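Local structure of DnaJ homolog subfamily C member 10 (Mus musculus, 3APQ) at residues Arg17-Phe23 / Phe90-Asp95; Trp117-Phe121 / Trp136-Ala140; Phe4-Leu8 / Arg50-Leu55. The protein acts as a disulfide reductase of the endoplasmic reticulum, serving both the correct folding of proteins and the degradation of misfolded ones. All blocks are in the same frame, centred on the assembly; numbering follows the deposited sequence. Where two conformers were deposited one is given.

In the fold
Contact 3 lies wholly in the J domain, contact 2 wholly in the thioredoxin domain, and contact 1 connects helix 16-30 of the J domain to the loop between helix 83-88 and strand 100-101. The segments of contacts 1 and 3 alternate along the chain; contact 2 opens after both have closed. Contacts 1 and 3, with centres about 13 Å apart, meet where Y52 packs on R20, F23 and F90. Contacts 1 and 2 have centres about 17 Å apart: Y93 packs on W136 and N120, and I92 O probably accepts a hydrogen bond from R137 NH2. The 90-95 loop thus touches both domains, whereas contacts 2 and 3 stay about 15 Å apart at their nearest atoms.

Contact 1: Arg17-Phe23 / Phe90-Asp95; sequences REIRQAF and FGIYDD
R20 and D94 form the dense centre of this contact, a side-on salt bridge in which two nitrogens meet two oxygens. R20 NE reaches D94 OD2 at 2.9 Å, on the syn lone pair, with an N-H...O angle of 164°. R20 NH2 reaches D94 OD1 at 2.9 Å, almost equally straight, and guanidinium and carboxylate are close to coplanar. The arginine chain bends at chi3 (-68°) to turn its NE edge to the acid. D94 OD2 accepts a second bond on its anti lone pair, from Q21 NE2 at 2.8 Å, with the amide plane almost perpendicular to the carboxylate. Three N-H groups thus fix the rotation of a buried carboxylate, and this would favour its ionised form. A water accepts from Q21 NE2 and can donate to F90 O.

The acid is presented by a type I beta turn, G91 to D94, closed by D94 N to G91 O. The turn belongs to the loop between helix 83-88 and strand 100-101, so helix 16-30 is tied directly to the loop that runs on to the first strand of the thioredoxin sheet. E103 also pairs with R20, through NH1. One turn further along the helix, F23 directs its ring edge at the face of F90, centroids 5.6 Å apart, while R20 O lies at the edge of F90.

Toward solvent the contact loosens: R17 and D95 are exposed, and D95 forms no bond across it. R17 has two conformers; in one, NE and NH2 both point at D94 O, a pairing that is therefore doubtful.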
loop_
_atom_site.group_PDB
_atom_site.type_symbol
_atom_site.label_atom_id
_atom_site.label_comp_id
_atom_site.label_asym_id
_atom_site.label_seq_id
_atom_site.Cartn_x
_atom_site.Cartn_y
_atom_site.Cartn_z
ATOM N N ARG A 17 -5.862 3.118 4.240
ATOM C CA ARG A 17 -5.199 2.355 5.300
ATOM C C ARG A 17 -6.211 1.823 6.308
ATOM O O ARG A 17 -6.147 0.653 6.662
ATOM C CB ARG A 17 -4.115 3.174 6.028
ATOM C CG ARG A 17 -3.434 2.412 7.184
ATOM C CD ARG A 17 -2.499 3.369 7.975
ATOM N NE ARG A 17 -2.183 2.748 9.252
ATOM C CZ ARG A 17 -2.949 2.789 10.351
ATOM N NH1 ARG A 17 -4.081 3.499 10.402
ATOM N NH2 ARG A 17 -2.554 2.109 11.414
ATOM N N GLU A 18 -7.144 2.652 6.777
ATOM C CA GLU A 18 -8.138 2.178 7.802
ATOM C C GLU A 18 -8.993 1.049 7.287
ATOM O O GLU A 18 -9.275 0.033 7.992
ATOM C CB GLU A 18 -9.038 3.348 8.269
ATOM C CG GLU A 18 -8.315 4.220 9.251
ATOM C CD GLU A 18 -8.956 5.614 9.455
ATOM O OE1 GLU A 18 -9.441 6.261 8.503
ATOM O OE2 GLU A 18 -8.921 6.089 10.604
ATOM N N ILE A 19 -9.424 1.227 6.050
ATOM C CA ILE A 19 -10.180 0.194 5.340
ATOM C C ILE A 19 -9.398 -1.134 5.243
ATOM O O ILE A 19 -9.974 -2.216 5.517
ATOM C CB ILE A 19 -10.674 0.685 3.962
ATOM C CG1 ILE A 19 -11.647 1.873 4.164
ATOM C CG2 ILE A 19 -11.245 -0.491 3.100
ATOM C CD1 ILE A 19 -11.839 2.791 2.925
ATOM N N ARG A 20 -8.112 -1.099 4.869
ATOM C CA ARG A 20 -7.335 -2.354 4.871
ATOM C C ARG A 20 -7.278 -2.988 6.209
ATOM O O ARG A 20 -7.395 -4.215 6.306
ATOM C CB ARG A 20 -5.868 -2.147 4.422
ATOM C CG ARG A 20 -5.741 -1.810 2.942
ATOM C CD ARG A 20 -4.244 -1.839 2.463
ATOM N NE ARG A 20 -3.473 -0.742 3.074
ATOM C CZ ARG A 20 -3.340 0.465 2.534
ATOM N NH1 ARG A 20 -4.005 0.789 1.402
ATOM N NH2 ARG A 20 -2.555 1.364 3.126
ATOM N N GLN A 21 -7.030 -2.187 7.236
ATOM C CA GLN A 21 -6.890 -2.733 8.571
ATOM C C GLN A 21 -8.201 -3.401 9.035
ATOM O O GLN A 21 -8.170 -4.503 9.666
ATOM C CB GLN A 21 -6.335 -1.700 9.523
ATOM C CG GLN A 21 -4.821 -1.400 9.091
ATOM C CD GLN A 21 -4.009 -2.741 8.925
ATOM O OE1 GLN A 21 -3.881 -3.489 9.904
ATOM N NE2 GLN A 21 -3.541 -3.073 7.675
ATOM N N ALA A 22 -9.335 -2.804 8.677
ATOM C CA ALA A 22 -10.589 -3.352 9.166
ATOM C C ALA A 22 -10.853 -4.659 8.443
ATOM O O ALA A 22 -11.263 -5.628 9.066
ATOM C CB ALA A 22 -11.747 -2.388 8.951
ATOM N N PHE A 23 -10.678 -4.628 7.130
ATOM C CA PHE A 23 -10.792 -5.833 6.267
ATOM C C PHE A 23 -9.844 -6.945 6.743
ATOM O O PHE A 23 -10.260 -8.098 6.888
ATOM C CB PHE A 23 -10.589 -5.448 4.777
ATOM C CG PHE A 23 -10.481 -6.619 3.840
ATOM C CD1 PHE A 23 -11.567 -7.445 3.590
ATOM C CD2 PHE A 23 -9.262 -6.919 3.263
ATOM C CE1 PHE A 23 -11.431 -8.577 2.730
ATOM C CE2 PHE A 23 -9.109 -8.026 2.392
ATOM C CZ PHE A 23 -10.197 -8.861 2.136
ATOM N N PHE A 90 -0.149 -8.385 3.245
ATOM C CA PHE A 90 -1.265 -7.474 3.005
ATOM C C PHE A 90 -1.088 -6.217 3.870
ATOM O O PHE A 90 -0.858 -6.334 5.070
ATOM C CB PHE A 90 -2.578 -8.188 3.335
ATOM C CG PHE A 90 -3.762 -7.350 3.047
ATOM C CD1 PHE A 90 -4.201 -7.166 1.731
ATOM C CD2 PHE A 90 -4.403 -6.660 4.081
ATOM C CE1 PHE A 90 -5.324 -6.367 1.456
ATOM C CE2 PHE A 90 -5.519 -5.837 3.832
ATOM C CZ PHE A 90 -5.991 -5.695 2.507
ATOM N N GLY A 91 -1.164 -5.036 3.258
ATOM C CA GLY A 91 -1.002 -3.772 4.011
ATOM C C GLY A 91 0.311 -3.739 4.773
ATOM O O GLY A 91 0.349 -3.413 5.963
ATOM N N ILE A 92 1.389 -4.118 4.077
ATOM C CA ILE A 92 2.688 -4.386 4.691
ATOM C C ILE A 92 3.137 -3.332 5.686
ATOM O O ILE A 92 3.713 -3.653 6.735
ATOM C CB ILE A 92 3.830 -4.448 3.522
ATOM C CG1 ILE A 92 3.600 -5.715 2.702
ATOM C CG2 ILE A 92 5.211 -4.543 4.044
ATOM C CD1 ILE A 92 3.134 -6.915 3.611
ATOM N N TYR A 93 2.967 -2.078 5.305
ATOM C CA TYR A 93 3.548 -1.013 6.140
ATOM C C TYR A 93 2.536 -0.248 6.931
ATOM O O TYR A 93 2.896 0.809 7.418
ATOM C CB TYR A 93 4.385 -0.026 5.281
ATOM C CG TYR A 93 5.622 -0.721 4.692
ATOM C CD1 TYR A 93 6.633 -1.249 5.519
ATOM C CD2 TYR A 93 5.748 -0.877 3.301
ATOM C CE1 TYR A 93 7.765 -1.886 4.973
ATOM C CE2 TYR A 93 6.832 -1.547 2.762
ATOM C CZ TYR A 93 7.841 -2.031 3.610
ATOM O OH TYR A 93 8.899 -2.669 3.039
ATOM N N ASP A 94 1.317 -0.777 7.054
ATOM C CA ASP A 94 0.195 -0.089 7.742
ATOM C C ASP A 94 0.385 0.146 9.224
ATOM O O ASP A 94 -0.281 1.012 9.794
ATOM C CB ASP A 94 -1.117 -0.824 7.527
ATOM C CG ASP A 94 -1.655 -0.641 6.093
ATOM O OD1 ASP A 94 -1.061 0.160 5.306
ATOM O OD2 ASP A 94 -2.651 -1.311 5.758
ATOM N N ASP A 95 1.251 -0.657 9.866
ATOM C CA ASP A 95 1.544 -0.439 11.272
ATOM C C ASP A 95 2.864 0.277 11.532
ATOM O O ASP A 95 3.315 0.251 12.673
ATOM C CB ASP A 95 1.576 -1.775 12.042
ATOM C CG ASP A 95 0.273 -2.511 11.992
ATOM O OD1 ASP A 95 -0.807 -1.884 12.126
ATOM O OD2 ASP A 95 0.304 -3.749 11.864
HETATM O O HOH W 1 -1.455 -5.068 7.695
#

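Contact 2: Trp117-Phe121 / Trp136-Ala140; sequences WFVNF and WREFA
Strand 117-121 and helix 136-140 run nearly antiparallel, at 168° between their N-to-C directions, with axes 11.4 Å apart at closest approach. The nearest CA pairs, N120 with W136 at 8.2 Å and F118 with A140 at 9.7 Å, show the backbones well separated, and no hydrogen bond crosses between the segments; side chains fill the interval. F118 and N120, alternate residues of the strand, both point toward the helix.

W136 carries most of the contact. With its CG anti to the backbone N (chi1 -168°), the indole extends toward the strand and sets its CH2 corner over the centre of the F118 ring. This is an edge-to-face pair, with planes at 73° and the centroid of the six-membered indole ring 5.0 Å from that of F118. N120 covers a face of the same indole: its CB stands 3.8 Å from the centroid of the five-membered ring, a CH-pi contact. The opposite indole face carries F139 CD2. F139 also brings CZ to within 3.5 Å of F118 CD1, at the edge of the F118 ring, which completes an aromatic cluster of F118, W136 and F139.

Both elements belong to a beta-alpha-beta unit of the thioredoxin fold, strand 117-122, helix 127-142 and strand 148-153. The strand lies in the sheet between 148-153 and 171-175; W136 reaches I149 and L172, while helix 190-202 packs against F139 through L193, V194 and A197.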
loop_
_atom_site.group_PDB
_atom_site.type_symbol
_atom_site.label_atom_id
_atom_site.label_comp_id
_atom_site.label_asym_id
_atom_site.label_seq_id
_atom_site.Cartn_x
_atom_site.Cartn_y
_atom_site.Cartn_z
ATOM N N TRP A 117 11.316 12.637 -1.423
ATOM C CA TRP A 117 10.649 11.356 -1.093
ATOM C C TRP A 117 11.512 10.186 -1.515
ATOM O O TRP A 117 12.011 10.146 -2.673
ATOM C CB TRP A 117 9.340 11.255 -1.851
ATOM C CG TRP A 117 8.204 11.955 -1.192
ATOM C CD1 TRP A 117 7.816 13.274 -1.361
ATOM C CD2 TRP A 117 7.258 11.372 -0.276
ATOM N NE1 TRP A 117 6.668 13.521 -0.607
ATOM C CE2 TRP A 117 6.327 12.389 0.081
ATOM C CE3 TRP A 117 7.124 10.100 0.294
ATOM C CZ2 TRP A 117 5.248 12.161 0.969
ATOM C CZ3 TRP A 117 6.050 9.873 1.175
ATOM C CH2 TRP A 117 5.146 10.916 1.518
ATOM N N PHE A 118 11.638 9.177 -0.665
ATOM C CA PHE A 118 12.345 7.973 -1.024
ATOM C C PHE A 118 11.317 6.859 -0.886
ATOM O O PHE A 118 10.770 6.648 0.223
ATOM C CB PHE A 118 13.471 7.809 -0.009
ATOM C CG PHE A 118 14.465 6.702 -0.324
ATOM C CD1 PHE A 118 15.378 6.345 0.654
ATOM C CD2 PHE A 118 14.563 6.084 -1.604
ATOM C CE1 PHE A 118 16.362 5.358 0.398
ATOM C CE2 PHE A 118 15.514 5.106 -1.855
ATOM C CZ PHE A 118 16.424 4.729 -0.853
ATOM N N VAL A 119 11.000 6.238 -2.022
ATOM C CA VAL A 119 9.870 5.333 -2.147
ATOM C C VAL A 119 10.302 3.900 -2.535
ATOM O O VAL A 119 11.112 3.691 -3.450
ATOM C CB VAL A 119 8.881 5.876 -3.209
ATOM C CG1 VAL A 119 7.660 4.896 -3.400
ATOM C CG2 VAL A 119 8.420 7.271 -2.785
ATOM N N ASN A 120 9.753 2.939 -1.798
ATOM C CA ASN A 120 9.954 1.523 -2.013
ATOM C C ASN A 120 8.759 1.020 -2.800
ATOM O O ASN A 120 7.630 0.986 -2.251
ATOM C CB ASN A 120 10.013 0.822 -0.656
ATOM C CG ASN A 120 10.058 -0.687 -0.762
ATOM O OD1 ASN A 120 10.100 -1.249 -1.857
ATOM N ND2 ASN A 120 10.110 -1.349 0.387
ATOM N N PHE A 121 9.008 0.661 -4.062
ATOM C CA PHE A 121 8.008 0.048 -4.950
ATOM C C PHE A 121 8.123 -1.459 -4.776
ATOM O O PHE A 121 9.159 -2.066 -5.105
ATOM C CB PHE A 121 8.237 0.395 -6.432
ATOM C CG PHE A 121 7.975 1.838 -6.767
ATOM C CD1 PHE A 121 6.760 2.228 -7.292
ATOM C CD2 PHE A 121 8.983 2.788 -6.598
ATOM C CE1 PHE A 121 6.526 3.571 -7.600
ATOM C CE2 PHE A 121 8.750 4.142 -6.887
ATOM C CZ PHE A 121 7.522 4.518 -7.397
ATOM N N TRP A 136 13.637 -1.591 5.785
ATOM C CA TRP A 136 12.984 -0.369 5.365
ATOM C C TRP A 136 12.323 0.291 6.609
ATOM O O TRP A 136 12.356 1.505 6.762
ATOM C CB TRP A 136 11.943 -0.701 4.295
ATOM C CG TRP A 136 11.380 0.490 3.572
ATOM C CD1 TRP A 136 10.101 0.965 3.629
ATOM C CD2 TRP A 136 12.118 1.403 2.733
ATOM N NE1 TRP A 136 9.978 2.090 2.819
ATOM C CE2 TRP A 136 11.205 2.380 2.274
ATOM C CE3 TRP A 136 13.458 1.454 2.303
ATOM C CZ2 TRP A 136 11.587 3.431 1.402
ATOM C CZ3 TRP A 136 13.854 2.510 1.446
ATOM C CH2 TRP A 136 12.924 3.464 1.004
ATOM N N ARG A 137 11.678 -0.500 7.461
ATOM C CA ARG A 137 11.042 0.032 8.671
ATOM C C ARG A 137 12.074 0.645 9.642
ATOM O O ARG A 137 11.840 1.715 10.192
ATOM C CB ARG A 137 10.330 -1.082 9.438
ATOM C CG ARG A 137 9.118 -1.673 8.709
ATOM C CD ARG A 137 8.596 -2.861 9.513
ATOM N NE ARG A 137 7.451 -3.388 8.778
ATOM C CZ ARG A 137 7.390 -4.605 8.261
ATOM N NH1 ARG A 137 8.367 -5.500 8.521
ATOM N NH2 ARG A 137 6.319 -4.942 7.529
ATOM N N GLU A 138 13.215 -0.046 9.840
ATOM C CA GLU A 138 14.258 0.440 10.756
ATOM C C GLU A 138 14.881 1.732 10.197
ATOM O O GLU A 138 15.129 2.711 10.941
ATOM C CB GLU A 138 15.346 -0.647 10.988
ATOM C CG GLU A 138 16.515 -0.143 11.891
ATOM C CD GLU A 138 17.683 -1.156 12.053
ATOM O OE1 GLU A 138 17.971 -1.931 11.091
ATOM O OE2 GLU A 138 18.324 -1.125 13.136
ATOM N N PHE A 139 15.104 1.736 8.884
ATOM C CA PHE A 139 15.645 2.917 8.209
ATOM C C PHE A 139 14.679 4.110 8.367
ATOM O O PHE A 139 15.102 5.248 8.685
ATOM C CB PHE A 139 15.870 2.549 6.729
ATOM C CG PHE A 139 15.896 3.716 5.803
ATOM C CD1 PHE A 139 16.946 4.615 5.833
ATOM C CD2 PHE A 139 14.877 3.916 4.895
ATOM C CE1 PHE A 139 16.969 5.700 4.957
ATOM C CE2 PHE A 139 14.880 5.006 4.051
ATOM C CZ PHE A 139 15.950 5.904 4.088
ATOM N N ALA A 140 13.386 3.863 8.117
ATOM C CA ALA A 140 12.385 4.939 8.203
ATOM C C ALA A 140 12.341 5.567 9.601
ATOM O O ALA A 140 12.186 6.790 9.747
ATOM C CB ALA A 140 10.941 4.449 7.753
#

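Contact 3: Phe4-Leu8 / Arg50-Leu55; sequences FYSLL and RAYEVL
F4 is the knob of this helix pair, its side chain set in a hollow formed by R50, A51, V54 and L55. One face of its ring lies over the backbone at A51: A51 CA stands 3.9 Å from the ring centroid, only 13° off the normal, a CH-pi contact. A51 has just a methyl group here, and the CA atoms of F4 and A51 come within 5.1 Å. V54 CB closes the hollow at 3.8 Å from F4 CE2, while R50 NH1 lies in the ring plane at its edge, 3.6 Å from F4 CZ.

L55 is the bump in return. Its CD1 meets L8 CD1 tip to tip at 3.7 Å and also touches F4 CB, whereas its CD2 presses off-centre on the Y5 ring, 3.7 Å from Y5 CZ. The short segments cross at -123°.

Both helices belong to the J domain. Helix 58-67 packs against the pair, with Y64 stacked on F4 and D65 and R61 bonding Y5 OH; the R50 guanidinium is paired with E69. From helix 16-30, I19 and L26 pack on L8, and I19 and R20 on Y52.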
loop_
_atom_site.group_PDB
_atom_site.type_symbol
_atom_site.label_atom_id
_atom_site.label_comp_id
_atom_site.label_asym_id
_atom_site.label_seq_id
_atom_site.Cartn_x
_atom_site.Cartn_y
_atom_site.Cartn_z
ATOM N N PHE A 4 -21.165 -0.745 2.325
ATOM C CA PHE A 4 -19.832 -1.323 2.386
ATOM C C PHE A 4 -19.033 -0.912 3.603
ATOM O O PHE A 4 -18.189 -1.678 4.089
ATOM C CB PHE A 4 -19.024 -1.017 1.099
ATOM C CG PHE A 4 -19.505 -1.733 -0.125
ATOM C CD1 PHE A 4 -20.286 -2.902 -0.033
ATOM C CD2 PHE A 4 -19.130 -1.260 -1.388
ATOM C CE1 PHE A 4 -20.713 -3.562 -1.161
ATOM C CE2 PHE A 4 -19.540 -1.911 -2.529
ATOM C CZ PHE A 4 -20.351 -3.079 -2.414
ATOM N N TYR A 5 -19.240 0.339 4.021
ATOM C CA TYR A 5 -18.580 0.894 5.194
ATOM C C TYR A 5 -18.982 0.165 6.473
ATOM O O TYR A 5 -18.134 -0.310 7.217
ATOM C CB TYR A 5 -18.944 2.381 5.273
ATOM C CG TYR A 5 -18.338 3.154 4.130
ATOM C CD1 TYR A 5 -16.973 3.327 4.064
ATOM C CD2 TYR A 5 -19.129 3.695 3.133
ATOM C CE1 TYR A 5 -16.388 4.041 3.001
ATOM C CE2 TYR A 5 -18.587 4.402 2.061
ATOM C CZ TYR A 5 -17.215 4.578 2.016
ATOM O OH TYR A 5 -16.655 5.268 0.980
ATOM N N SER A 6 -20.291 0.080 6.724
ATOM C CA SER A 6 -20.752 -0.592 7.932
ATOM C C SER A 6 -20.443 -2.087 7.886
ATOM O O SER A 6 -20.171 -2.684 8.931
ATOM C CB SER A 6 -22.223 -0.271 8.199
ATOM O OG SER A 6 -23.052 -0.767 7.161
ATOM N N LEU A 7 -20.386 -2.684 6.685
ATOM C CA LEU A 7 -19.974 -4.085 6.596
ATOM C C LEU A 7 -18.551 -4.270 7.127
ATOM O O LEU A 7 -18.231 -5.254 7.843
ATOM C CB LEU A 7 -20.105 -4.586 5.158
ATOM C CG LEU A 7 -20.016 -6.109 4.963
ATOM C CD1 LEU A 7 -21.153 -6.914 5.666
ATOM C CD2 LEU A 7 -19.966 -6.426 3.434
ATOM N N LEU A 8 -17.671 -3.339 6.783
ATOM C CA LEU A 8 -16.296 -3.409 7.299
ATOM C C LEU A 8 -16.140 -2.814 8.700
ATOM O O LEU A 8 -15.077 -2.975 9.307
ATOM C CB LEU A 8 -15.332 -2.692 6.358
ATOM C CG LEU A 8 -15.235 -3.343 4.962
ATOM C CD1 LEU A 8 -14.278 -2.596 4.007
ATOM C CD2 LEU A 8 -14.879 -4.830 5.035
ATOM N N ARG A 50 -15.845 -8.341 -1.588
ATOM C CA ARG A 50 -16.434 -7.522 -2.651
ATOM C C ARG A 50 -16.476 -6.059 -2.213
ATOM O O ARG A 50 -16.109 -5.155 -3.006
ATOM C CB ARG A 50 -17.846 -8.060 -2.976
ATOM C CG ARG A 50 -18.662 -7.289 -3.899
ATOM C CD ARG A 50 -19.981 -8.131 -4.116
ATOM N NE ARG A 50 -20.897 -7.463 -5.027
ATOM C CZ ARG A 50 -21.767 -6.531 -4.666
ATOM N NH1 ARG A 50 -21.853 -6.169 -3.397
ATOM N NH2 ARG A 50 -22.554 -5.953 -5.582
ATOM N N ALA A 51 -16.898 -5.847 -0.966
ATOM C CA ALA A 51 -16.827 -4.505 -0.303
ATOM C C ALA A 51 -15.422 -3.904 -0.348
ATOM O O ALA A 51 -15.221 -2.778 -0.836
ATOM C CB ALA A 51 -17.325 -4.584 1.128
ATOM N N TYR A 52 -14.459 -4.643 0.193
ATOM C CA TYR A 52 -13.064 -4.212 0.177
ATOM C C TYR A 52 -12.584 -3.890 -1.244
ATOM O O TYR A 52 -11.905 -2.880 -1.469
ATOM C CB TYR A 52 -12.101 -5.216 0.888
ATOM C CG TYR A 52 -10.684 -4.791 0.686
ATOM C CD1 TYR A 52 -10.204 -3.594 1.280
ATOM C CD2 TYR A 52 -9.809 -5.535 -0.143
ATOM C CE1 TYR A 52 -8.865 -3.135 1.036
ATOM C CE2 TYR A 52 -8.483 -5.106 -0.363
ATOM C CZ TYR A 52 -8.031 -3.910 0.221
ATOM O OH TYR A 52 -6.758 -3.476 -0.043
ATOM N N GLU A 53 -12.896 -4.731 -2.226
ATOM C CA GLU A 53 -12.370 -4.442 -3.572
ATOM C C GLU A 53 -12.946 -3.171 -4.204
ATOM O O GLU A 53 -12.333 -2.545 -5.086
ATOM C CB GLU A 53 -12.468 -5.653 -4.502
ATOM C CG GLU A 53 -11.693 -6.845 -3.909
ATOM C CD GLU A 53 -11.232 -7.860 -4.909
ATOM O OE1 GLU A 53 -11.997 -8.190 -5.854
ATOM O OE2 GLU A 53 -10.080 -8.338 -4.730
ATOM N N VAL A 54 -14.128 -2.775 -3.765
ATOM C CA VAL A 54 -14.677 -1.534 -4.298
ATOM C C VAL A 54 -14.047 -0.328 -3.538
ATOM O O VAL A 54 -13.540 0.630 -4.152
ATOM C CB VAL A 54 -16.216 -1.521 -4.268
ATOM C CG1 VAL A 54 -16.743 -0.041 -4.420
ATOM C CG2 VAL A 54 -16.766 -2.468 -5.370
ATOM N N LEU A 55 -14.005 -0.424 -2.229
ATOM C CA LEU A 55 -13.566 0.706 -1.405
ATOM C C LEU A 55 -12.072 0.946 -1.588
ATOM O O LEU A 55 -11.631 2.075 -1.497
ATOM C CB LEU A 55 -13.914 0.479 0.053
ATOM C CG LEU A 55 -15.383 0.434 0.421
ATOM C CD1 LEU A 55 -15.452 0.264 1.958
ATOM C CD2 LEU A 55 -16.102 1.707 -0.074
#